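Local coordinates for solute Binding Protein, BlMnBP1 in complex with mannotriose (Bifidobacterium, PDB 6FUV) that binds manno-oligosaccharides such as mannotriose and probably delivers them to an ABC transporter for uptake, at residues A[127-132]-A[332-337]; A[134-139]-A[287-292]; A[377-382]-A[422-427]. One frame throughout, in Å; residues are numbered along the deposited sequence.

How the contacts relate
Contacts 1 and 2 follow one another along the chain, because the strand of contact 1 ends at Gln132 and that of contact 2 starts close behind it; their centres lie 21 Å apart. They belong to two different sheets, and contact 2 is nested inside the loop that contact 1 closes. Both are buried near the mannotriose. In contact 1 Gln132 touches a mannose unit. The side chain of Tyr334 in contact 1 is about 6 Å from a bound beta-D-mannopyranose (BMA). Gly135 of contact 2 is about 10 Å from a bound BMA. Contact 3 joins two helices near the C-terminus, its centre 33 Å from that of contact 1 and 31 Å from that of contact 2, and touches neither.

Contact 1. Residues A[127-132]-A[332-337]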
loop_
_atom_site.group_PDB
_atom_site.type_symbol
_atom_site.label_atom_id
_atom_site.label_comp_id
_atom_site.label_asym_id
_atom_site.label_seq_id
_atom_site.Cartn_x
_atom_site.Cartn_y
_atom_site.Cartn_z
ATOM N N VAL A 127 -5.322 5.638 -11.489
ATOM C CA VAL A 127 -4.519 6.764 -11.028
ATOM C C VAL A 127 -4.437 6.637 -9.508
ATOM O O VAL A 127 -5.476 6.568 -8.820
ATOM C CB VAL A 127 -5.129 8.112 -11.450
ATOM C CG1 VAL A 127 -4.338 9.290 -10.846
ATOM C CG2 VAL A 127 -5.180 8.191 -12.967
ATOM N N ALA A 128 -3.205 6.581 -8.991
ATOM C CA ALA A 128 -3.009 6.367 -7.570
ATOM C C ALA A 128 -3.417 7.622 -6.821
ATOM O O ALA A 128 -3.241 8.739 -7.313
ATOM C CB ALA A 128 -1.572 6.008 -7.281
ATOM N N THR A 129 -4.050 7.428 -5.664
ATOM C CA THR A 129 -4.406 8.586 -4.861
ATOM C C THR A 129 -3.155 9.323 -4.411
ATOM O O THR A 129 -3.188 10.540 -4.223
ATOM C CB THR A 129 -5.246 8.178 -3.670
ATOM O OG1 THR A 129 -4.446 7.369 -2.832
ATOM C CG2 THR A 129 -6.499 7.451 -4.111
ATOM N N ASP A 130 -2.087 8.589 -4.120
ATOM C CA ASP A 130 -0.771 9.173 -3.896
ATOM C C ASP A 130 0.297 8.093 -3.994
ATOM O O ASP A 130 -0.013 6.908 -4.154
ATOM C CB ASP A 130 -0.690 9.879 -2.557
ATOM C CG ASP A 130 -1.026 9.017 -1.399
ATOM O OD1 ASP A 130 -0.543 7.874 -1.333
ATOM O OD2 ASP A 130 -1.756 9.522 -0.502
ATOM N N GLY A 131 1.560 8.543 -3.958
ATOM C CA GLY A 131 2.683 7.639 -3.954
ATOM C C GLY A 131 2.954 7.123 -2.549
ATOM O O GLY A 131 2.880 7.860 -1.569
ATOM N N GLN A 132 3.294 5.840 -2.462
ATOM C CA GLN A 132 3.485 5.219 -1.162
ATOM C C GLN A 132 4.825 4.502 -1.090
ATOM O O GLN A 132 5.366 4.009 -2.100
ATOM C CB GLN A 132 2.339 4.239 -0.834
ATOM C CG GLN A 132 1.105 4.938 -0.269
ATOM C CD GLN A 132 1.354 5.628 1.053
ATOM O OE1 GLN A 132 1.900 5.061 1.951
ATOM N NE2 GLN A 132 0.939 6.866 1.162
ATOM N N SER A 332 -6.384 18.577 -5.041
ATOM C CA SER A 332 -6.969 18.380 -3.722
ATOM C C SER A 332 -5.968 18.536 -2.587
ATOM O O SER A 332 -6.344 18.845 -1.454
ATOM C CB SER A 332 -7.596 16.997 -3.643
ATOM O OG SER A 332 -6.633 15.974 -3.439
ATOM N N GLY A 333 -4.699 18.295 -2.843
ATOM C CA GLY A 333 -3.740 18.237 -1.761
ATOM C C GLY A 333 -3.821 17.009 -0.897
ATOM O O GLY A 333 -3.168 16.941 0.129
ATOM N N TYR A 334 -4.599 16.024 -1.299
ATOM C CA TYR A 334 -4.819 14.834 -0.485
ATOM C C TYR A 334 -3.515 14.120 -0.138
ATOM O O TYR A 334 -3.292 13.727 1.005
ATOM C CB TYR A 334 -5.770 13.913 -1.243
ATOM C CG TYR A 334 -5.981 12.519 -0.635
ATOM C CD1 TYR A 334 -5.059 11.517 -0.806
ATOM C CD2 TYR A 334 -7.119 12.220 0.095
ATOM C CE1 TYR A 334 -5.237 10.249 -0.263
ATOM C CE2 TYR A 334 -7.318 10.941 0.660
ATOM C CZ TYR A 334 -6.377 9.956 0.469
ATOM O OH TYR A 334 -6.570 8.690 0.972
ATOM N N SER A 335 -2.638 13.952 -1.109
ATOM C CA SER A 335 -1.340 13.347 -0.833
ATOM C C SER A 335 -0.584 14.048 0.289
ATOM O O SER A 335 0.102 13.406 1.090
ATOM C CB SER A 335 -0.540 13.340 -2.113
ATOM O OG SER A 335 -0.208 14.620 -2.503
ATOM N N LYS A 336 -0.750 15.337 0.411
ATOM C CA LYS A 336 -0.000 16.112 1.390
ATOM C C LYS A 336 -0.558 16.009 2.797
ATOM O O LYS A 336 0.143 16.321 3.757
ATOM C CB LYS A 336 0.003 17.589 0.969
ATOM C CG LYS A 336 0.638 17.855 -0.378
ATOM C CD LYS A 336 0.775 19.333 -0.703
ATOM C CE LYS A 336 1.331 19.504 -2.128
ATOM N NZ LYS A 336 1.207 20.871 -2.693
ATOM N N ASN A 337 -1.797 15.588 2.953
ATOM C CA ASN A 337 -2.370 15.394 4.275
ATOM C C ASN A 337 -2.412 13.939 4.709
ATOM O O ASN A 337 -2.560 13.661 5.893
ATOM C CB ASN A 337 -3.805 15.933 4.310
ATOM C CG ASN A 337 -3.904 17.392 3.976
ATOM O OD1 ASN A 337 -3.149 18.213 4.504
ATOM N ND2 ASN A 337 -4.833 17.733 3.092
HETATM O O HOH W 1 -5.717 6.578 -0.638
#
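Thr129 opens the contact by meeting the ring of Tyr334 obliquely, its OG1 lying 3.9 Å from Tyr334 CE1. That hydroxyl stands between the backbone N and the carbonyl carbon (chi1 65°), where a water links it to the phenol: the water is 2.7 Å from Thr129 OG1 and 2.8 Å from Tyr334 OH. The two thus touch at the ring and are bridged at their polar ends.

Asp130 comes next and meets both Tyr334 and Ser335. Its CB packs on Ser335 CB at 3.5 Å, while OD2 reaches the edge of the Tyr334 ring near its plane, 3.6 Å from CE1, an approach that places the carboxylate beside the ring's C-H groups. The other oxygen, OD1, is gripped from above the carboxylate plane by Gln132 NE2 at 3.1 Å in a nearly straight bond (169°), and it also accepts from Asn304 ND2. An alanine here would keep the touch on Ser335 but is likely to leave Gln132 NE2 and Asn304 ND2 without their shared acceptor and hold the Gln132 amide less firmly. Gln132 stays clear of 332-337; its OE1 is held by Trp269 N, and the residue touches a bound mannose.

Within 332-337, Ser332 OG accepts from Tyr334 N at 3.0 Å, an ST turn leading into the short, weakly bonded helix at about 334-337. The contact sets this helix, which follows helix 315-330, against the broken strand 123-132, itself paired antiparallel with strand 298-309; Tyr334 also packs on Met328 of the preceding helix.

Contact 2. Residues A[134-139]-A[287-292]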
loop_
_atom_site.group_PDB
_atom_site.type_symbol
_atom_site.label_atom_id
_atom_site.label_comp_id
_atom_site.label_asym_id
_atom_site.label_seq_id
_atom_site.Cartn_x
_atom_site.Cartn_y
_atom_site.Cartn_z
ATOM N N SER A 134 6.645 1.688 2.041
ATOM C CA SER A 134 6.402 0.919 3.257
ATOM C C SER A 134 7.610 0.971 4.174
ATOM O O SER A 134 8.748 0.835 3.729
ATOM C CB SER A 134 6.111 -0.550 2.889
ATOM O OG SER A 134 5.152 -0.576 1.871
ATOM N N GLY A 135 7.347 1.071 5.436
ATOM C CA GLY A 135 8.391 1.240 6.441
ATOM C C GLY A 135 7.971 0.708 7.795
ATOM O O GLY A 135 7.278 -0.313 7.877
ATOM N N VAL A 136 8.336 1.429 8.863
ATOM C CA VAL A 136 7.879 1.127 10.214
ATOM C C VAL A 136 7.437 2.414 10.899
ATOM O O VAL A 136 8.205 3.383 10.990
ATOM C CB VAL A 136 8.960 0.450 11.068
ATOM C CG1 VAL A 136 8.445 0.084 12.409
ATOM C CG2 VAL A 136 9.503 -0.777 10.361
ATOM N N VAL A 137 6.185 2.393 11.412
ATOM C CA VAL A 137 5.692 3.448 12.290
ATOM C C VAL A 137 6.184 3.139 13.693
ATOM O O VAL A 137 6.148 2.006 14.112
ATOM C CB VAL A 137 4.157 3.552 12.251
ATOM C CG1 VAL A 137 3.677 4.618 13.216
ATOM C CG2 VAL A 137 3.641 3.832 10.848
ATOM N N TYR A 138 6.683 4.129 14.415
ATOM C CA TYR A 138 7.265 3.879 15.732
ATOM C C TYR A 138 7.088 5.111 16.608
ATOM O O TYR A 138 6.979 6.235 16.116
ATOM C CB TYR A 138 8.771 3.516 15.627
ATOM C CG TYR A 138 9.708 4.694 15.315
ATOM C CD1 TYR A 138 9.889 5.134 14.018
ATOM C CD2 TYR A 138 10.382 5.358 16.312
ATOM C CE1 TYR A 138 10.689 6.174 13.719
ATOM C CE2 TYR A 138 11.215 6.443 16.019
ATOM C CZ TYR A 138 11.382 6.839 14.702
ATOM O OH TYR A 138 12.203 7.931 14.383
ATOM N N ASN A 139 7.009 4.874 17.910
ATOM C CA ASN A 139 6.876 5.931 18.891
ATOM C C ASN A 139 8.282 6.309 19.363
ATOM O O ASN A 139 8.950 5.530 20.041
ATOM C CB ASN A 139 5.976 5.510 20.059
ATOM C CG ASN A 139 5.594 6.722 20.949
ATOM O OD1 ASN A 139 6.461 7.335 21.530
ATOM N ND2 ASN A 139 4.312 7.087 20.998
ATOM N N MET A 287 10.095 5.214 10.090
ATOM C CA MET A 287 11.432 4.782 9.744
ATOM C C MET A 287 11.459 3.799 8.580
ATOM O O MET A 287 10.498 3.060 8.329
ATOM C CB MET A 287 12.144 4.134 10.939
ATOM C CG MET A 287 11.427 3.103 11.640
ATOM S SD MET A 287 12.451 2.242 12.877
ATOM C CE MET A 287 13.227 1.145 11.780
ATOM N N PRO A 288 12.592 3.757 7.883
ATOM C CA PRO A 288 12.775 2.734 6.848
ATOM C C PRO A 288 12.707 1.353 7.469
ATOM O O PRO A 288 13.054 1.155 8.628
ATOM C CB PRO A 288 14.163 3.034 6.296
ATOM C CG PRO A 288 14.279 4.517 6.522
ATOM C CD PRO A 288 13.680 4.740 7.861
ATOM N N PHE A 289 12.167 0.417 6.714
ATOM C CA PHE A 289 12.173 -0.944 7.171
ATOM C C PHE A 289 13.634 -1.331 7.383
ATOM O O PHE A 289 14.493 -1.011 6.546
ATOM C CB PHE A 289 11.444 -1.861 6.171
ATOM C CG PHE A 289 11.370 -3.298 6.631
ATOM C CD1 PHE A 289 10.341 -3.738 7.408
ATOM C CD2 PHE A 289 12.309 -4.187 6.294
ATOM C CE1 PHE A 289 10.273 -4.992 7.833
ATOM C CE2 PHE A 289 12.247 -5.475 6.776
ATOM C CZ PHE A 289 11.229 -5.848 7.517
ATOM N N PRO A 290 13.958 -2.006 8.482
ATOM C CA PRO A 290 15.375 -2.214 8.820
ATOM C C PRO A 290 16.063 -3.316 8.019
ATOM O O PRO A 290 16.469 -4.429 8.517
ATOM C CB PRO A 290 15.289 -2.541 10.303
ATOM C CG PRO A 290 14.021 -3.280 10.429
ATOM C CD PRO A 290 13.067 -2.709 9.423
ATOM N N ILE A 291 16.267 -3.035 6.732
ATOM C CA ILE A 291 17.155 -3.850 5.912
ATOM C C ILE A 291 18.157 -2.909 5.277
ATOM O O ILE A 291 17.787 -1.827 4.814
ATOM C CB ILE A 291 16.404 -4.655 4.834
ATOM C CG1 ILE A 291 15.699 -5.865 5.441
ATOM C CG2 ILE A 291 17.328 -5.098 3.773
ATOM C CD1 ILE A 291 15.131 -6.884 4.366
ATOM N N THR A 292 19.414 -3.346 5.190
ATOM C CA THR A 292 20.487 -2.624 4.513
ATOM C C THR A 292 21.128 -3.526 3.479
ATOM O O THR A 292 21.409 -4.692 3.748
ATOM C CB THR A 292 21.530 -2.093 5.522
ATOM O OG1 THR A 292 20.902 -1.129 6.384
ATOM C CG2 THR A 292 22.679 -1.430 4.843
HETATM O O HOH W 2 11.268 1.568 4.195
#
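Val136 and Met287 form an antiparallel hydrogen-bonded pair at one margin of the four-stranded mixed sheet, where strand 284-288 runs beside strand 135-139. Val136 N gives its hydrogen to Met287 O, and Met287 N returns one to Val136 O, each at 2.8 Å, the second almost straight at 177°. Their side chains lie on the same face of the sheet, Met287 CG against Val136 CB.

The methionine is the main bump. Its CG sits between its own backbone N and carbonyl carbon (chi1 50°), which tucks the chain in between Val136 and Tyr138. CG comes 3.5 Å from Tyr138 CD1, and the extended second torsion (172°) carries SD on beside the phenol, while the bend at the third turns only the terminal methyl. SD lies 4.5 Å from the centroid of the Tyr138 ring, obliquely, as a Met-aromatic contact. The ring is flanked further by Phe143 and Leu151.

Beyond the pair, the second segment veers away from the strand through Phe289 and an inverse gamma turn centred on Pro290. Val136 CG2 fills the shallow hollow that results, 4.2 Å from Pro290 CD and 4.3 Å from Phe289 CD1. Pro290 CD also lies over one face of the Phe289 ring, while Phe289 reaches helix 223-236. At Gly135 the backbones press together, its CA 3.4 Å from Met287 O in a CA-H...O contact, and a side chain in its place would run into that carbonyl. Where the backbones part, a water bridges them, donating to Ser134 O and accepting from Phe289 N at 2.9 Å.

Contact 3. Residues A[377-382]-A[422-427]; sequences ADINSD and KAVESE
Ile379 and Ala423 mark the closest backbone approach between two helices, 375-383 and the C-terminal helix 409-426; the axes of their segments 377-382 and 422-426 come within 8.4 Å, with N-to-C directions 130° apart. The pairing lies at the periphery of the protein, and its apolar centre gives way to an acidic rim.

Apolar contacts hold the middle. Ala423, whose small side chain is consistent with the close approach, turns its methyl toward the first helix, where it meets Ile379 CG2 at 3.7 Å and Asp382 CB at 3.6 Å. CG2 of Ile379 stands anti to the backbone N, and from there it also touches Val424 CG2 at 3.9 Å, the two side chains crossing at a slant. Ile379 packs further on Trp420, one turn earlier in the C-terminal helix, and on Pro207.

Charged groups gather at the chain end. The side chain of Glu427, the last residue, bends at its second torsion (chi2 -81°) and enters between Asp378 and Asp382, two acids one turn apart. Its OE2 lies over Asp378 CB and stands 3.4 Å from Asp378 OD2, with the two carboxylate planes 50° apart; both oxygens are acceptors, so this approach of like charges would probably be unfavourable unless solvent or a proton relieves it. Asp382 meets Glu427 from the opposite direction, but the modelled separation of their nearest oxygens is too short to be relied on.

Within the C-terminal helix, hydrogen bonds secure the final turn: Lys422 O accepts from Ser426 N and also from Ser426 OG, the hydroxyl lying 3.2 Å away and above the carbonyl plane.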
loop_
_atom_site.group_PDB
_atom_site.type_symbol
_atom_site.label_atom_id
_atom_site.label_comp_id
_atom_site.label_asym_id
_atom_site.label_seq_id
_atom_site.Cartn_x
_atom_site.Cartn_y
_atom_site.Cartn_z
ATOM N N ALA A 377 1.862 -12.355 -12.653
ATOM C CA ALA A 377 0.498 -12.503 -12.151
ATOM C C ALA A 377 0.025 -13.946 -12.292
ATOM O O ALA A 377 -0.621 -14.494 -11.399
ATOM C CB ALA A 377 -0.428 -11.525 -12.889
ATOM N N ASP A 378 0.390 -14.602 -13.387
ATOM C CA ASP A 378 -0.011 -15.995 -13.580
ATOM C C ASP A 378 0.664 -16.915 -12.565
ATOM O O ASP A 378 0.015 -17.814 -12.008
ATOM C CB ASP A 378 0.337 -16.446 -14.997
ATOM C CG ASP A 378 -0.592 -15.849 -16.058
ATOM O OD1 ASP A 378 -1.617 -15.232 -15.691
ATOM O OD2 ASP A 378 -0.350 -16.017 -17.265
ATOM N N ILE A 379 1.960 -16.704 -12.322
ATOM C CA ILE A 379 2.680 -17.501 -11.329
ATOM C C ILE A 379 2.063 -17.309 -9.962
ATOM O O ILE A 379 1.882 -18.263 -9.199
ATOM C CB ILE A 379 4.167 -17.116 -11.295
ATOM C CG1 ILE A 379 4.867 -17.526 -12.572
ATOM C CG2 ILE A 379 4.876 -17.724 -10.102
ATOM C CD1 ILE A 379 6.041 -16.619 -12.840
ATOM N N ASN A 380 1.821 -16.048 -9.610
ATOM C CA ASN A 380 1.193 -15.718 -8.348
ATOM C C ASN A 380 -0.105 -16.479 -8.215
ATOM O O ASN A 380 -0.366 -17.057 -7.166
ATOM C CB ASN A 380 0.985 -14.209 -8.257
ATOM C CG ASN A 380 1.140 -13.694 -6.878
ATOM O OD1 ASN A 380 1.620 -14.392 -5.991
ATOM N ND2 ASN A 380 0.706 -12.452 -6.667
ATOM N N SER A 381 -0.915 -16.520 -9.280
ATOM C CA SER A 381 -2.212 -17.192 -9.214
ATOM C C SER A 381 -2.046 -18.693 -9.035
ATOM O O SER A 381 -2.675 -19.304 -8.179
ATOM C CB SER A 381 -3.004 -16.919 -10.487
ATOM O OG SER A 381 -4.363 -17.315 -10.343
ATOM N N ASP A 382 -1.198 -19.311 -9.837
ATOM C CA ASP A 382 -1.015 -20.756 -9.731
ATOM C C ASP A 382 -0.536 -21.127 -8.332
ATOM O O ASP A 382 -0.963 -22.133 -7.747
ATOM C CB ASP A 382 0.006 -21.243 -10.778
ATOM C CG ASP A 382 -0.474 -21.128 -12.202
ATOM O OD1 ASP A 382 -1.660 -20.971 -12.410
ATOM O OD2 ASP A 382 0.359 -21.196 -13.110
ATOM N N LYS A 422 6.977 -24.480 -8.516
ATOM C CA LYS A 422 6.068 -25.289 -9.312
ATOM C C LYS A 422 5.273 -24.409 -10.270
ATOM O O LYS A 422 5.167 -24.707 -11.463
ATOM C CB LYS A 422 5.144 -26.078 -8.382
ATOM C CG LYS A 422 4.489 -27.248 -9.048
ATOM C CD LYS A 422 3.018 -27.382 -8.666
ATOM C CE LYS A 422 2.836 -27.691 -7.178
ATOM N NZ LYS A 422 1.690 -28.654 -6.987
ATOM N N ALA A 423 4.751 -23.284 -9.770
ATOM C CA ALA A 423 4.052 -22.327 -10.621
ATOM C C ALA A 423 4.973 -21.791 -11.716
ATOM O O ALA A 423 4.594 -21.743 -12.884
ATOM C CB ALA A 423 3.503 -21.183 -9.761
ATOM N N VAL A 424 6.191 -21.392 -11.355
ATOM C CA VAL A 424 7.162 -20.924 -12.340
ATOM C C VAL A 424 7.332 -21.929 -13.477
ATOM O O VAL A 424 7.350 -21.571 -14.653
ATOM C CB VAL A 424 8.503 -20.636 -11.650
ATOM C CG1 VAL A 424 9.582 -20.355 -12.750
ATOM C CG2 VAL A 424 8.363 -19.473 -10.710
ATOM N N GLU A 425 7.454 -23.197 -13.154
ATOM C CA GLU A 425 7.590 -24.186 -14.214
ATOM C C GLU A 425 6.323 -24.312 -15.048
ATOM O O GLU A 425 6.413 -24.498 -16.260
ATOM C CB GLU A 425 7.989 -25.531 -13.602
ATOM C CG GLU A 425 9.471 -25.721 -13.465
ATOM C CD GLU A 425 9.856 -26.920 -12.618
ATOM O OE1 GLU A 425 8.950 -27.479 -11.929
ATOM O OE2 GLU A 425 11.076 -27.275 -12.631
ATOM N N SER A 426 5.144 -24.186 -14.423
ATOM C CA SER A 426 3.885 -24.324 -15.154
ATOM C C SER A 426 3.699 -23.223 -16.192
ATOM O O SER A 426 3.029 -23.429 -17.202
ATOM C CB SER A 426 2.675 -24.280 -14.208
ATOM O OG SER A 426 2.635 -25.335 -13.313
ATOM N N GLU A 427 4.300 -22.064 -15.999
ATOM C CA GLU A 427 4.019 -20.937 -16.886
ATOM C C GLU A 427 5.202 -20.615 -17.785
ATOM O O GLU A 427 6.186 -21.350 -17.891
ATOM C CB GLU A 427 3.636 -19.704 -16.061
ATOM C CG GLU A 427 2.461 -19.863 -15.126
ATOM C CD GLU A 427 1.138 -19.718 -15.823
ATOM O OE1 GLU A 427 0.122 -20.217 -15.280
ATOM O OE2 GLU A 427 1.125 -19.085 -16.901
ATOM O OXT GLU A 427 5.184 -19.574 -18.443
#